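Long-range contacts in Alpha/beta hydrolase fold protein (Sphaerobacter thermophilus, PDB 3R0V), which probably acts as a hydrolase of the alpha/beta hydrolase fold, with a natural substrate not established, and binds D-malate in this crystal: residues Pro41-Phe50 with Pro249-Phe260; Pro110-Glu118 with Ile207-Gly215. All blocks are in the same frame, centred on the assembly; numbering follows the deposited sequence.

Interaction 1. Residues Pro41-Phe50 with Pro249-Phe260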
ATOM      1  N   PRO A  41      13.397  -2.923  -5.508  1.00 19.41           N
ATOM      2  CA  PRO A  41      14.027  -2.026  -6.485  1.00 15.34           C
ATOM      3  C   PRO A  41      14.028  -0.567  -6.026  1.00 15.10           C
ATOM      4  O   PRO A  41      15.027   0.126  -6.203  1.00 16.08           O
ATOM      5  CB  PRO A  41      13.173  -2.222  -7.746  1.00 17.56           C
ATOM      6  CG  PRO A  41      12.653  -3.629  -7.613  1.00 18.56           C
ATOM      7  CD  PRO A  41      12.398  -3.811  -6.134  1.00 18.57           C
ATOM      8  N   LEU A  42      12.937  -0.112  -5.421  1.00 16.59           N
ATOM      9  CA  LEU A  42      12.898   1.247  -4.891  1.00 13.22           C
ATOM     10  C   LEU A  42      13.849   1.426  -3.719  1.00 13.41           C
ATOM     11  O   LEU A  42      14.570   2.420  -3.634  1.00 13.90           O
ATOM     12  CB  LEU A  42      11.478   1.608  -4.459  1.00 14.20           C
ATOM     13  CG  LEU A  42      11.336   2.985  -3.804  1.00 16.54           C
ATOM     14  CD1 LEU A  42      11.842   4.109  -4.709  1.00 16.60           C
ATOM     15  CD2 LEU A  42       9.883   3.216  -3.412  1.00 19.11           C
ATOM     16  N   ALA A  43      13.844   0.448  -2.814  1.00 13.50           N
ATOM     17  CA  ALA A  43      14.702   0.504  -1.633  1.00 14.36           C
ATOM     18  C   ALA A  43      16.149   0.695  -2.047  1.00 14.57           C
ATOM     19  O   ALA A  43      16.876   1.477  -1.442  1.00 15.97           O
ATOM     20  CB  ALA A  43      14.556  -0.758  -0.802  1.00 16.20           C
ATOM     21  N   GLU A  44      16.563   0.001  -3.102  1.00 14.64           N
ATOM     22  CA  GLU A  44      17.945   0.077  -3.549  1.00 16.17           C
ATOM     23  C   GLU A  44      18.296   1.466  -4.085  1.00 16.55           C
ATOM     24  O   GLU A  44      19.415   1.948  -3.906  1.00 18.62           O
ATOM     25  CB  GLU A  44      18.233  -1.019  -4.582  1.00 20.41           C
ATOM     26  CG  GLU A  44      19.642  -0.971  -5.145  1.00 26.72           C
ATOM     27  CD  GLU A  44      19.957  -2.150  -6.047  1.00 31.99           C
ATOM     28  OE1 GLU A  44      20.935  -2.054  -6.822  1.00 39.96           O
ATOM     29  OE2 GLU A  44      19.232  -3.166  -5.980  1.00 31.38           O
ATOM     30  N   ARG A  45      17.336   2.125  -4.735  1.00 15.09           N
ATOM     31  CA  ARG A  45      17.550   3.510  -5.164  1.00 14.28           C
ATOM     32  C   ARG A  45      17.570   4.515  -4.009  1.00 14.44           C
ATOM     33  O   ARG A  45      18.217   5.558  -4.109  1.00 17.40           O
ATOM     34  CB  ARG A  45      16.518   3.952  -6.214  1.00 14.32           C
ATOM     35  CG  ARG A  45      16.584   3.182  -7.523  1.00 14.92           C
ATOM     36  CD  ARG A  45      17.978   3.200  -8.118  1.00 17.12           C
ATOM     37  NE  ARG A  45      17.882   3.148  -9.574  1.00 17.35           N
ATOM     38  CZ  ARG A  45      18.716   2.487 -10.367  1.00 17.92           C
ATOM     39  NH1 ARG A  45      19.732   1.801  -9.865  1.00 17.79           N
ATOM     40  NH2 ARG A  45      18.515   2.517 -11.673  1.00 19.50           N
ATOM     41  N   LEU A  46      16.863   4.198  -2.921  1.00 14.22           N
ATOM     42  CA  LEU A  46      16.793   5.082  -1.760  1.00 14.39           C
ATOM     43  C   LEU A  46      17.950   4.861  -0.786  1.00 15.40           C
ATOM     44  O   LEU A  46      18.296   5.748  -0.006  1.00 15.81           O
ATOM     45  CB  LEU A  46      15.467   4.876  -1.022  1.00 15.57           C
ATOM     46  CG  LEU A  46      14.201   5.271  -1.783  1.00 15.20           C
ATOM     47  CD1 LEU A  46      12.979   4.884  -0.971  1.00 15.55           C
ATOM     48  CD2 LEU A  46      14.179   6.770  -2.094  1.00 16.71           C
ATOM     49  N   ALA A  47      18.559   3.684  -0.840  1.00 14.71           N
ATOM     50  CA  ALA A  47      19.549   3.287   0.156  1.00 14.88           C
ATOM     51  C   ALA A  47      20.766   4.218   0.312  1.00 16.46           C
ATOM     52  O   ALA A  47      21.318   4.320   1.405  1.00 17.29           O
ATOM     53  CB  ALA A  47      19.987   1.850  -0.090  1.00 16.67           C
ATOM     54  N   PRO A  48      21.193   4.891  -0.771  1.00 16.63           N
ATOM     55  CA  PRO A  48      22.284   5.864  -0.626  1.00 20.84           C
ATOM     56  C   PRO A  48      21.908   7.044   0.272  1.00 18.52           C
ATOM     57  O   PRO A  48      22.802   7.718   0.787  1.00 23.67           O
ATOM     58  CB  PRO A  48      22.510   6.350  -2.063  1.00 24.60           C
ATOM     59  CG  PRO A  48      22.089   5.196  -2.905  1.00 21.02           C
ATOM     60  CD  PRO A  48      20.888   4.625  -2.189  1.00 20.87           C
ATOM     61  N   HIS A  49      20.610   7.279   0.461  1.00 18.00           N
ATOM     62  CA  HIS A  49      20.121   8.441   1.197  1.00 18.40           C
ATOM     63  C   HIS A  49      19.478   8.107   2.538  1.00 16.23           C
ATOM     64  O   HIS A  49      19.521   8.918   3.473  1.00 17.27           O
ATOM     65  CB  HIS A  49      19.110   9.206   0.341  1.00 21.56           C
ATOM     66  CG  HIS A  49      19.673   9.701  -0.955  1.00 25.50           C
ATOM     67  ND1 HIS A  49      19.484   9.046  -2.153  1.00 30.56           N
ATOM     68  CD2 HIS A  49      20.439  10.782  -1.234  1.00 28.29           C
ATOM     69  CE1 HIS A  49      20.102   9.705  -3.115  1.00 30.05           C
ATOM     70  NE2 HIS A  49      20.690  10.763  -2.584  1.00 34.08           N
ATOM     71  N   PHE A  50      18.900   6.913   2.637  1.00 13.86           N
ATOM     72  CA  PHE A  50      18.102   6.540   3.796  1.00 12.41           C
ATOM     73  C   PHE A  50      18.393   5.115   4.223  1.00 13.29           C
ATOM     74  O   PHE A  50      18.802   4.291   3.403  1.00 13.45           O
ATOM     75  CB  PHE A  50      16.615   6.651   3.461  1.00 13.69           C
ATOM     76  CG  PHE A  50      16.219   8.000   2.964  1.00 15.04           C
ATOM     77  CD1 PHE A  50      16.187   9.079   3.828  1.00 15.06           C
ATOM     78  CD2 PHE A  50      15.902   8.201   1.630  1.00 21.19           C
ATOM     79  CE1 PHE A  50      15.839  10.341   3.372  1.00 16.52           C
ATOM     80  CE2 PHE A  50      15.549   9.454   1.171  1.00 23.98           C
ATOM     81  CZ  PHE A  50      15.523  10.528   2.045  1.00 20.47           C
ATOM     82  N   PRO A 249      11.386   2.699 -10.379  1.00 16.42           N
ATOM     83  CA  PRO A 249      11.919   3.328  -9.170  1.00 16.70           C
ATOM     84  C   PRO A 249      12.438   4.735  -9.425  1.00 17.62           C
ATOM     85  O   PRO A 249      12.290   5.597  -8.562  1.00 18.43           O
ATOM     86  CB  PRO A 249      13.066   2.392  -8.769  1.00 18.07           C
ATOM     87  CG  PRO A 249      12.637   1.050  -9.271  1.00 19.94           C
ATOM     88  CD  PRO A 249      11.876   1.317 -10.554  1.00 20.08           C
ATOM     89  N   ASP A 250      13.016   4.979 -10.598  1.00 18.30           N
ATOM     90  CA  ASP A 250      13.625   6.277 -10.861  1.00 19.37           C
ATOM     91  C   ASP A 250      12.614   7.390 -11.119  1.00 15.97           C
ATOM     92  O   ASP A 250      12.972   8.572 -11.116  1.00 19.71           O
ATOM     93  CB  ASP A 250      14.663   6.181 -11.981  1.00 22.61           C
ATOM     94  CG  ASP A 250      15.926   5.456 -11.538  1.00 28.90           C
ATOM     95  OD1 ASP A 250      16.316   5.591 -10.358  1.00 31.81           O
ATOM     96  OD2 ASP A 250      16.527   4.746 -12.371  1.00 30.54           O
ATOM     97  N   ALA A 251      11.349   7.011 -11.294  1.00 16.59           N
ATOM     98  CA  ALA A 251      10.259   7.990 -11.386  1.00 17.05           C
ATOM     99  C   ALA A 251       9.810   8.458  -9.997  1.00 15.52           C
ATOM    100  O   ALA A 251       9.251   9.556  -9.848  1.00 18.74           O
ATOM    101  CB  ALA A 251       9.073   7.397 -12.139  1.00 18.56           C
ATOM    102  N   ILE A 252      10.058   7.621  -8.992  1.00 14.91           N
ATOM    103  CA  ILE A 252       9.591   7.854  -7.627  1.00 16.39           C
ATOM    104  C   ILE A 252      10.712   8.359  -6.730  1.00 16.19           C
ATOM    105  O   ILE A 252      10.526   9.290  -5.953  1.00 14.70           O
ATOM    106  CB  ILE A 252       9.076   6.544  -6.978  1.00 18.74           C
ATOM    107  CG1 ILE A 252       7.838   6.017  -7.699  1.00 23.88           C
ATOM    108  CG2 ILE A 252       8.775   6.756  -5.485  1.00 19.48           C
ATOM    109  CD1 ILE A 252       7.377   4.657  -7.181  1.00 23.07           C
ATOM    110  N   ALA A 253      11.878   7.726  -6.817  1.00 15.59           N
ATOM    111  CA  ALA A 253      12.936   7.982  -5.841  1.00 14.68           C
ATOM    112  C   ALA A 253      13.347   9.449  -5.702  1.00 15.39           C
ATOM    113  O   ALA A 253      13.457   9.937  -4.592  1.00 15.86           O
ATOM    114  CB  ALA A 253      14.155   7.106  -6.123  1.00 15.39           C
ATOM    115  N   PRO A 254      13.585  10.158  -6.822  1.00 16.27           N
ATOM    116  CA  PRO A 254      14.026  11.554  -6.700  1.00 17.38           C
ATOM    117  C   PRO A 254      12.995  12.421  -5.985  1.00 14.89           C
ATOM    118  O   PRO A 254      13.363  13.322  -5.227  1.00 16.51           O
ATOM    119  CB  PRO A 254      14.197  12.000  -8.156  1.00 20.00           C
ATOM    120  CG  PRO A 254      14.404  10.723  -8.920  1.00 24.39           C
ATOM    121  CD  PRO A 254      13.547   9.709  -8.225  1.00 18.99           C
ATOM    122  N   VAL A 255      11.716  12.144  -6.226  1.00 15.48           N
ATOM    123  CA  VAL A 255      10.634  12.878  -5.570  1.00 14.53           C
ATOM    124  C   VAL A 255      10.611  12.591  -4.063  1.00 15.15           C
ATOM    125  O   VAL A 255      10.443  13.499  -3.240  1.00 15.97           O
ATOM    126  CB  VAL A 255       9.271  12.539  -6.196  1.00 13.71           C
ATOM    127  CG1 VAL A 255       8.148  13.244  -5.471  1.00 16.60           C
ATOM    128  CG2 VAL A 255       9.257  12.908  -7.685  1.00 18.26           C
ATOM    129  N   LEU A 256      10.782  11.326  -3.704  1.00 16.08           N
ATOM    130  CA  LEU A 256      10.867  10.953  -2.298  1.00 13.35           C
ATOM    131  C   LEU A 256      12.088  11.544  -1.621  1.00 15.46           C
ATOM    132  O   LEU A 256      12.003  12.002  -0.486  1.00 16.11           O
ATOM    133  CB  LEU A 256      10.890   9.436  -2.135  1.00 15.59           C
ATOM    134  CG  LEU A 256       9.598   8.703  -2.458  1.00 13.85           C
ATOM    135  CD1 LEU A 256       9.797   7.226  -2.176  1.00 17.01           C
ATOM    136  CD2 LEU A 256       8.428   9.240  -1.635  1.00 18.38           C
ATOM    137  N   VAL A 257      13.229  11.521  -2.302  1.00 16.27           N
ATOM    138  CA  VAL A 257      14.439  12.078  -1.709  1.00 17.91           C
ATOM    139  C   VAL A 257      14.238  13.554  -1.401  1.00 17.25           C
ATOM    140  O   VAL A 257      14.572  14.009  -0.315  1.00 19.47           O
ATOM    141  CB  VAL A 257      15.665  11.895  -2.615  1.00 17.79           C
ATOM    142  CG1 VAL A 257      16.839  12.728  -2.104  1.00 23.34           C
ATOM    143  CG2 VAL A 257      16.042  10.424  -2.707  1.00 21.39           C
ATOM    144  N   GLU A 258      13.673  14.293  -2.355  1.00 16.90           N
ATOM    145  CA  GLU A 258      13.423  15.720  -2.163  1.00 19.63           C
ATOM    146  C   GLU A 258      12.455  15.961  -1.009  1.00 18.30           C
ATOM    147  O   GLU A 258      12.683  16.827  -0.160  1.00 18.02           O
ATOM    148  CB  GLU A 258      12.863  16.329  -3.450  1.00 22.70           C
ATOM    149  CG  GLU A 258      12.890  17.855  -3.500  1.00 32.74           C
ATOM    150  CD  GLU A 258      11.801  18.514  -2.669  1.00 44.75           C
ATOM    151  OE1 GLU A 258      10.691  17.944  -2.563  1.00 48.06           O
ATOM    152  OE2 GLU A 258      12.054  19.612  -2.127  1.00 47.75           O
ATOM    153  N   PHE A 259      11.368  15.196  -0.971  1.00 14.23           N
ATOM    154  CA  PHE A 259      10.335  15.411   0.039  1.00 13.43           C
ATOM    155  C   PHE A 259      10.804  15.034   1.446  1.00 14.80           C
ATOM    156  O   PHE A 259      10.489  15.719   2.422  1.00 15.73           O
ATOM    157  CB  PHE A 259       9.076  14.619  -0.338  1.00 13.25           C
ATOM    158  CG  PHE A 259       8.059  14.543   0.759  1.00 15.11           C
ATOM    159  CD1 PHE A 259       7.333  15.662   1.137  1.00 16.49           C
ATOM    160  CD2 PHE A 259       7.811  13.334   1.393  1.00 16.21           C
ATOM    161  CE1 PHE A 259       6.386  15.570   2.158  1.00 17.57           C
ATOM    162  CE2 PHE A 259       6.875  13.240   2.401  1.00 17.56           C
ATOM    163  CZ  PHE A 259       6.170  14.363   2.787  1.00 15.41           C
ATOM    164  N   PHE A 260      11.570  13.957   1.552  1.00 14.32           N
ATOM    165  CA  PHE A 260      12.006  13.461   2.855  1.00 15.32           C
ATOM    166  C   PHE A 260      13.182  14.255   3.432  1.00 18.36           C
ATOM    167  O   PHE A 260      13.367  14.293   4.646  1.00 20.60           O
ATOM    168  CB  PHE A 260      12.367  11.973   2.771  1.00 16.16           C
ATOM    169  CG  PHE A 260      11.173  11.042   2.735  1.00 14.52           C
ATOM    170  CD1 PHE A 260       9.962  11.393   3.318  1.00 15.03           C
ATOM    171  CD2 PHE A 260      11.274   9.800   2.130  1.00 16.14           C
ATOM    172  CE1 PHE A 260       8.880  10.514   3.295  1.00 16.48           C
ATOM    173  CE2 PHE A 260      10.193   8.933   2.103  1.00 15.87           C
ATOM    174  CZ  PHE A 260       9.001   9.290   2.686  1.00 15.97           C
TER
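R45 and D250 form a side-on salt bridge at the outer edge of the contact. NE of R45 donates to OD1 of D250 at 3.0 Å, and NH2 of R45 to OD2 of D250 at 3.1 Å. Both oxygens are met on their syn side. The guanidinium and carboxylate planes are 12° apart. CG of R45 rests on CB of P249 (3.8 Å); beyond it the chain bends at chi2 (-54°) and chi3 and brings NE to the acid.

Deeper in, L42 is a knob among P249, I252, A253 and L256. With CG anti to the backbone N (chi1 176°), L42 brings CD1 to CB of A253 (4.0 Å) and CD2 to CD1 of L256. L46 packs beside it with both methyls, CD1 on L256 and CD2 on A253 and V257.

Helices 40-46 and 249-260 cover the same face of the central sheet of the alpha/beta hydrolase fold, and L42, F50, L256 and F260 touch its strands.

V257 touches two rings with one methyl. Its CG2 makes a CH-pi contact over one face of H49, 4.1 Å from the ring centroid, and also touches CE2 of F50. ND1 of H49 is buried without a polar partner. F260 turns its edge to the face of F50 in a T-shaped pair, centroids 5.9 Å apart. CZ of F50 presses on CB of F260 (3.5 Å).

Interaction 2. Residues Pro110-Glu118 with Ile207-Gly215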
ATOM      1  N   PRO A 110       4.336   6.866  15.312  1.00 12.46           N
ATOM      2  CA  PRO A 110       5.420   7.845  15.142  1.00 12.20           C
ATOM      3  C   PRO A 110       5.971   7.879  13.721  1.00 13.52           C
ATOM      4  O   PRO A 110       7.110   7.487  13.440  1.00 15.07           O
ATOM      5  CB  PRO A 110       6.471   7.380  16.158  1.00 13.64           C
ATOM      6  CG  PRO A 110       6.231   5.919  16.310  1.00 14.76           C
ATOM      7  CD  PRO A 110       4.737   5.730  16.161  1.00 14.39           C
ATOM      8  N   ILE A 111       5.113   8.342  12.816  1.00 12.71           N
ATOM      9  CA  ILE A 111       5.457   8.591  11.422  1.00 11.74           C
ATOM     10  C   ILE A 111       5.763  10.083  11.297  1.00 13.08           C
ATOM     11  O   ILE A 111       4.902  10.928  11.587  1.00 16.03           O
ATOM     12  CB  ILE A 111       4.274   8.201  10.500  1.00 12.37           C
ATOM     13  CG1 ILE A 111       3.963   6.706  10.669  1.00 12.30           C
ATOM     14  CG2 ILE A 111       4.591   8.508   9.047  1.00 11.76           C
ATOM     15  CD1 ILE A 111       2.722   6.218   9.931  1.00 13.48           C
ATOM     16  N   THR A 112       6.986  10.411  10.885  1.00 12.72           N
ATOM     17  CA  THR A 112       7.410  11.805  10.917  0.58 13.69           C
ATOM     18  C   THR A 112       7.139  12.555   9.609  1.00 12.75           C
ATOM     19  O   THR A 112       6.884  13.756   9.633  1.00 13.11           O
ATOM     20  CB  THR A 112       8.877  11.928  11.315  0.58 13.14           C
ATOM     21  OG1 THR A 112       9.668  11.102  10.456  0.58 14.36           O
ATOM     22  CG2 THR A 112       9.071  11.466  12.758  0.58 16.08           C
ATOM     23  N   ARG A 113       7.188  11.843   8.480  1.00 12.04           N
ATOM     24  CA  ARG A 113       6.809  12.366   7.166  0.51 12.28           C
ATOM     25  C   ARG A 113       6.135  11.220   6.428  1.00 11.01           C
ATOM     26  O   ARG A 113       6.553  10.081   6.568  1.00 13.12           O
ATOM     27  CB  ARG A 113       8.036  12.824   6.373  0.51 11.64           C
ATOM     28  CG  ARG A 113       8.827  13.950   7.033  0.51 12.89           C
ATOM     29  CD  ARG A 113       9.973  14.423   6.147  0.51 15.90           C
ATOM     30  NE  ARG A 113      10.633  15.597   6.710  0.51 16.75           N
ATOM     31  CZ  ARG A 113      10.438  16.839   6.277  0.51 23.88           C
ATOM     32  NH1 ARG A 113       9.617  17.065   5.259  0.51 26.06           N
ATOM     33  NH2 ARG A 113      11.073  17.852   6.854  0.51 25.79           N
ATOM     34  N   LEU A 114       5.108  11.522   5.636  1.00 10.62           N
ATOM     35  CA  LEU A 114       4.348  10.459   4.975  1.00 11.34           C
ATOM     36  C   LEU A 114       4.197  10.727   3.490  1.00 12.18           C
ATOM     37  O   LEU A 114       3.740  11.802   3.115  1.00 14.01           O
ATOM     38  CB  LEU A 114       2.961  10.356   5.608  1.00 11.95           C
ATOM     39  CG  LEU A 114       1.983   9.366   4.959  1.00 13.02           C
ATOM     40  CD1 LEU A 114       2.512   7.932   5.012  1.00 13.87           C
ATOM     41  CD2 LEU A 114       0.614   9.461   5.626  1.00 16.94           C
ATOM     42  N   ALA A 115       4.561   9.748   2.653  1.00 10.12           N
ATOM     43  CA  ALA A 115       4.325   9.825   1.221  1.00  9.96           C
ATOM     44  C   ALA A 115       3.457   8.643   0.836  1.00 10.44           C
ATOM     45  O   ALA A 115       3.664   7.519   1.307  1.00 11.23           O
ATOM     46  CB  ALA A 115       5.641   9.789   0.463  1.00 12.13           C
ATOM     47  N   VAL A 116       2.465   8.907  -0.010  1.00 10.87           N
ATOM     48  CA  VAL A 116       1.556   7.856  -0.464  1.00 10.63           C
ATOM     49  C   VAL A 116       1.376   7.909  -1.976  1.00 12.01           C
ATOM     50  O   VAL A 116       1.267   8.987  -2.564  1.00 13.69           O
ATOM     51  CB  VAL A 116       0.184   7.956   0.242  1.00 11.58           C
ATOM     52  CG1 VAL A 116       0.310   7.645   1.731  1.00 13.04           C
ATOM     53  CG2 VAL A 116      -0.454   9.340   0.020  1.00 14.12           C
ATOM     54  N   PHE A 117       1.364   6.736  -2.600  1.00 10.57           N
ATOM     55  CA  PHE A 117       1.177   6.640  -4.040  1.00 11.75           C
ATOM     56  C   PHE A 117      -0.149   5.953  -4.359  1.00 11.59           C
ATOM     57  O   PHE A 117      -0.397   4.812  -3.942  1.00 11.79           O
ATOM     58  CB  PHE A 117       2.330   5.852  -4.665  1.00 14.01           C
ATOM     59  CG  PHE A 117       2.193   5.621  -6.146  1.00 15.02           C
ATOM     60  CD1 PHE A 117       2.517   6.620  -7.049  1.00 20.84           C
ATOM     61  CD2 PHE A 117       1.760   4.394  -6.628  1.00 19.91           C
ATOM     62  CE1 PHE A 117       2.401   6.406  -8.419  1.00 21.47           C
ATOM     63  CE2 PHE A 117       1.648   4.169  -8.004  1.00 23.07           C
ATOM     64  CZ  PHE A 117       1.970   5.176  -8.893  1.00 22.16           C
ATOM     65  N   GLU A 118      -0.991   6.661  -5.106  1.00 11.55           N
ATOM     66  CA  GLU A 118      -2.263   6.117  -5.606  1.00 12.92           C
ATOM     67  C   GLU A 118      -3.095   5.381  -4.549  1.00 12.50           C
ATOM     68  O   GLU A 118      -3.522   4.250  -4.761  1.00 13.05           O
ATOM     69  CB  GLU A 118      -2.036   5.215  -6.833  1.00 14.27           C
ATOM     70  CG  GLU A 118      -1.364   5.949  -7.994  1.00 15.91           C
ATOM     71  CD  GLU A 118      -1.300   5.140  -9.276  1.00 22.49           C
ATOM     72  OE1 GLU A 118      -1.485   3.903  -9.238  1.00 21.14           O
ATOM     73  OE2 GLU A 118      -1.062   5.752 -10.336  1.00 28.00           O
ATOM     74  N   ILE A 207       1.335  15.905  10.043  1.00 16.13           N
ATOM     75  CA  ILE A 207       2.705  15.814   9.547  1.00 17.63           C
ATOM     76  C   ILE A 207       2.809  16.138   8.055  1.00 12.57           C
ATOM     77  O   ILE A 207       1.818  16.049   7.320  1.00 17.40           O
ATOM     78  CB  ILE A 207       3.309  14.428   9.783  1.00 20.24           C
ATOM     79  CG1 ILE A 207       2.392  13.355   9.214  1.00 18.25           C
ATOM     80  CG2 ILE A 207       3.546  14.195  11.275  1.00 20.48           C
ATOM     81  CD1 ILE A 207       3.076  12.011   8.987  1.00 21.45           C
ATOM     82  N   PRO A 208       4.019  16.514   7.604  1.00 13.76           N
ATOM     83  CA  PRO A 208       4.234  16.760   6.175  1.00 13.56           C
ATOM     84  C   PRO A 208       3.842  15.519   5.377  1.00 13.21           C
ATOM     85  O   PRO A 208       4.283  14.413   5.688  1.00 13.21           O
ATOM     86  CB  PRO A 208       5.746  17.001   6.077  1.00 15.68           C
ATOM     87  CG  PRO A 208       6.170  17.442   7.476  1.00 17.92           C
ATOM     88  CD  PRO A 208       5.253  16.675   8.400  1.00 15.63           C
ATOM     89  N   THR A 209       3.029  15.721   4.346  1.00 12.71           N
ATOM     90  CA  THR A 209       2.502  14.613   3.563  1.00 12.24           C
ATOM     91  C   THR A 209       2.634  14.896   2.073  1.00 12.62           C
ATOM     92  O   THR A 209       2.503  16.036   1.619  1.00 15.20           O
ATOM     93  CB  THR A 209       1.025  14.329   3.929  1.00 13.85           C
ATOM     94  OG1 THR A 209       0.953  13.951   5.305  1.00 16.08           O
ATOM     95  CG2 THR A 209       0.449  13.184   3.097  1.00 15.13           C
ATOM     96  N   LEU A 210       2.913  13.839   1.322  1.00 11.32           N
ATOM     97  CA  LEU A 210       3.036  13.904  -0.130  1.00 12.26           C
ATOM     98  C   LEU A 210       2.118  12.859  -0.747  1.00 10.98           C
ATOM     99  O   LEU A 210       2.193  11.689  -0.392  1.00 12.50           O
ATOM    100  CB  LEU A 210       4.480  13.629  -0.522  1.00 13.37           C
ATOM    101  CG  LEU A 210       4.760  13.363  -1.994  1.00 20.43           C
ATOM    102  CD1 LEU A 210       4.392  14.587  -2.781  1.00 21.68           C
ATOM    103  CD2 LEU A 210       6.219  13.012  -2.199  1.00 20.68           C
ATOM    104  N   VAL A 211       1.233  13.294  -1.639  1.00 11.28           N
ATOM    105  CA  VAL A 211       0.304  12.393  -2.299  1.00 11.95           C
ATOM    106  C   VAL A 211       0.679  12.351  -3.769  1.00 12.95           C
ATOM    107  O   VAL A 211       0.758  13.396  -4.417  1.00 13.45           O
ATOM    108  CB  VAL A 211      -1.137  12.898  -2.178  1.00 12.28           C
ATOM    109  CG1 VAL A 211      -2.087  11.882  -2.815  1.00 16.90           C
ATOM    110  CG2 VAL A 211      -1.514  13.133  -0.726  1.00 14.67           C
HETATM  111  N   MSE A 212       0.939  11.163  -4.291  1.00 11.95           N
HETATM  112  CA  MSE A 212       1.415  11.026  -5.666  1.00 13.69           C
HETATM  113  C   MSE A 212       0.481  10.183  -6.492  1.00 13.26           C
HETATM  114  O   MSE A 212      -0.113   9.230  -5.998  1.00 13.66           O
HETATM  115  CB  MSE A 212       2.787  10.358  -5.705  1.00 14.76           C
HETATM  116  CG  MSE A 212       3.961  11.268  -5.375  1.00 18.98           C
HETATM  117 SE   MSE A 212       5.555  10.214  -4.981  0.54 19.88          SE
HETATM  118  CE  MSE A 212       4.866   9.544  -3.378  1.00 10.33           C
ATOM    119  N   ASP A 213       0.371  10.535  -7.766  1.00 13.24           N
ATOM    120  CA  ASP A 213      -0.205   9.637  -8.753  1.00 14.50           C
ATOM    121  C   ASP A 213       0.715   9.590  -9.957  1.00 14.59           C
ATOM    122  O   ASP A 213       1.751  10.261  -9.977  1.00 15.76           O
ATOM    123  CB  ASP A 213      -1.660   9.989  -9.109  1.00 15.23           C
ATOM    124  CG  ASP A 213      -1.823  11.384  -9.684  1.00 20.02           C
ATOM    125  OD1 ASP A 213      -0.815  12.066  -9.964  1.00 18.16           O
ATOM    126  OD2 ASP A 213      -2.993  11.805  -9.867  1.00 22.41           O
ATOM    127  N   GLY A 214       0.367   8.756 -10.925  1.00 21.65           N
ATOM    128  CA  GLY A 214       1.230   8.502 -12.063  1.00 23.30           C
ATOM    129  C   GLY A 214       0.601   8.984 -13.352  1.00 19.14           C
ATOM    130  O   GLY A 214      -0.587   9.320 -13.401  1.00 18.35           O
ATOM    131  N   GLY A 215       1.401   9.018 -14.405  1.00 15.45           N
ATOM    132  CA  GLY A 215       0.942   9.510 -15.689  1.00 16.95           C
ATOM    133  C   GLY A 215      -0.137   8.678 -16.364  1.00 15.89           C
ATOM    134  O   GLY A 215      -0.775   9.166 -17.297  1.00 20.49           O
TER
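I207 has CG1 between its backbone N and carbonyl carbon (chi1 53°). This sends CD1 across to CB of L114 (3.8 Å) and CG2 of I111. M212, a selenomethionine here, has CG anti to its carbonyl carbon and bends at chi3 (-69°). Its CE thereby comes to 3.9 Å from CB of A115. CB of M212 also packs on CD1 of F117, the two side chains crossing at about a right angle.

Next to I207, OG1 of T209 donates to O of I207 at 3.0 Å, from above the carbonyl plane, while CG2 of T209 lies 3.6 Å from O of L114. A valine in place of T209 would probably leave O of I207 without this bond.

The backbones pair in parallel. N of L114 bonds to O of P208, N of V116 to O of L210 (2.8 Å) and N of E118 to O of M212. L114 and V116 accept from N of L210 and N of M212. OE2 of E118 takes a weak bond from N of G214 (3.4 Å), and S217 bonds to the same oxygen. The carboxylate of D213 turns to Y237 and T239.

The side chain of E118 is about 6 Å from the bound D-malate. These are neighbouring parallel strands of the alpha/beta hydrolase sheet, and the chain between them is largely helical, where a cap is commonly inserted in this family.

Interaction 2 lies in the buried core of the sheet, while interaction 1 joins two helices over one face of it and runs out to the surface. Along the chain, interaction 2 is nested inside the loop closed by interaction 1. The two meet through helix 249-260: CD2 of L256 lies 3.5 Å from CB of A115, and F259 packs on P208 and L114. Their chemistry differs. Backbone hydrogen bonds dominate 110-118 with 207-215. In 41-50 with 249-260, side chains do the work: aliphatic and aromatic groups inside, a salt bridge at the exposed edge. Interaction 2 reaches toward the malate pocket, whereas interaction 1 lies away from it.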